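Methylated RNA-binding protein 1 (Saccharomyces cerevisiae S288c, PDB 4RCM) binds RNAs that carry N6-methyladenosine through its YTH domain and, by binding the 3'-UTR of PHO4 mRNA and lowering its stability, regulates phosphate metabolism. Local coordinates at residues 127-130 with 131-134. Numbering follows the deposited sequence.
Sequences MKPI and THSR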
# COMPACT_ATOMS: atom_id res chain seq x y z
N MET A 127 -6.37 -12.85 14.05
CA MET A 127 -4.93 -13.09 14.35
C MET A 127 -4.14 -13.84 13.25
O MET A 127 -3.09 -14.43 13.49
CB MET A 127 -4.78 -13.79 15.71
CG MET A 127 -3.49 -13.45 16.46
SD MET A 127 -3.44 -11.71 16.98
CE MET A 127 -4.91 -11.60 18.02
N LYS A 128 -4.60 -13.75 12.01
CA LYS A 128 -3.84 -14.35 10.89
C LYS A 128 -2.59 -13.51 10.53
O LYS A 128 -2.53 -12.30 10.80
CB LYS A 128 -4.76 -14.45 9.66
CG LYS A 128 -5.91 -15.45 9.80
CD LYS A 128 -7.15 -14.92 9.10
CE LYS A 128 -8.23 -15.99 8.90
NZ LYS A 128 -7.84 -16.97 7.87
N PRO A 129 -1.60 -14.14 9.90
CA PRO A 129 -0.51 -13.34 9.39
C PRO A 129 -0.98 -12.27 8.39
O PRO A 129 -2.05 -12.44 7.75
CB PRO A 129 0.35 -14.33 8.67
CG PRO A 129 0.05 -15.64 9.35
CD PRO A 129 -1.38 -15.58 9.70
N ILE A 130 -0.16 -11.23 8.24
CA ILE A 130 -0.47 -10.15 7.31
C ILE A 130 -0.62 -10.62 5.83
O ILE A 130 -1.39 -10.06 5.07
CB ILE A 130 0.56 -8.98 7.41
CG1 ILE A 130 0.00 -7.73 6.72
CG2 ILE A 130 1.90 -9.38 6.85
CD1 ILE A 130 0.87 -6.50 6.93
N THR A 131 0.10 -11.65 5.48
CA THR A 131 -0.01 -12.24 4.14
C THR A 131 -1.41 -12.82 3.79
O THR A 131 -1.69 -13.09 2.60
CB THR A 131 1.01 -13.36 4.02
OG1 THR A 131 0.91 -14.21 5.16
CG2 THR A 131 2.42 -12.78 3.96
N HIS A 132 -2.26 -13.01 4.80
CA HIS A 132 -3.67 -13.42 4.61
C HIS A 132 -4.68 -12.28 4.51
O HIS A 132 -5.91 -12.53 4.39
CB HIS A 132 -4.10 -14.33 5.77
CG HIS A 132 -3.38 -15.63 5.82
ND1 HIS A 132 -4.04 -16.82 5.99
CD2 HIS A 132 -2.07 -15.94 5.70
CE1 HIS A 132 -3.16 -17.81 5.99
NE2 HIS A 132 -1.96 -17.30 5.80
N SER A 133 -4.21 -11.03 4.56
CA SER A 133 -5.10 -9.90 4.54
C SER A 133 -5.79 -9.79 3.20
O SER A 133 -5.19 -10.05 2.15
CB SER A 133 -4.33 -8.59 4.82
OG SER A 133 -3.54 -8.72 5.98
N ARG A 134 -7.04 -9.42 3.24
CA ARG A 134 -7.74 -9.05 2.05
C ARG A 134 -7.59 -7.53 1.80
O ARG A 134 -6.93 -6.82 2.56
CB ARG A 134 -9.23 -9.41 2.17
CG ARG A 134 -9.57 -10.90 2.29
CD ARG A 134 -11.04 -11.07 2.66
NE ARG A 134 -11.35 -10.50 3.98
CZ ARG A 134 -11.40 -11.19 5.13
NH1 ARG A 134 -11.17 -12.50 5.16
NH2 ARG A 134 -11.68 -10.56 6.26
O HOH W 1 -6.84 -17.01 5.33
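Two donors of Ser133 converge on the carbonyl oxygen of Ile130: the hydroxyl OG lies 2.7 Å from Ile130 O, and the backbone N lies 3.0 Å from the same Ile130 O. The hydroxyl approaches not far from the carbonyl plane, tilted 21° from it, whereas the amide comes from well above. Serine suits this place because its short side chain, with OG turned beside its own backbone N (chi1 -50°), can fold back to a carbonyl three residues earlier. One residue back, the N of His132 donates to Pro129 O at 3.0 Å. These two successive i+3 to i bonds define a short 3-10 turn, and proline, which has no N-H to give, fits at its start while its carbonyl still accepts.

The turn also brings Pro129 and His132 side by side. Pro129 CD sits over one face of the flat imidazole, 4.3 Å from the ring centroid, a CH-pi contact. Thr131 OG1 lies at the edge of the same ring, in its plane. Lys128 CB packs against His132 CB at 3.9 Å. The long, bent lysine chain carries NZ to a water, 2.7 Å away, which also hydrogen-bonds ND1 of His132 and probably steadies the ring's rotation.

Ile130, aliphatic and buried, packs on Leu117 of helix 114-117 and Val20 of strand 17-23, which Ser133 also touches. The side chain of Ser133 is about 6 Å from that of Lys22, which binds the N6-methyladenosine residue of the RNA. Backbone bonds of Lys128 with Ile122 and Ile130 with Phe120 tie the turn beside strand 121-122; beyond it, the chain loops to strand 138-139, at the edge of the YTH domain's mixed sheet.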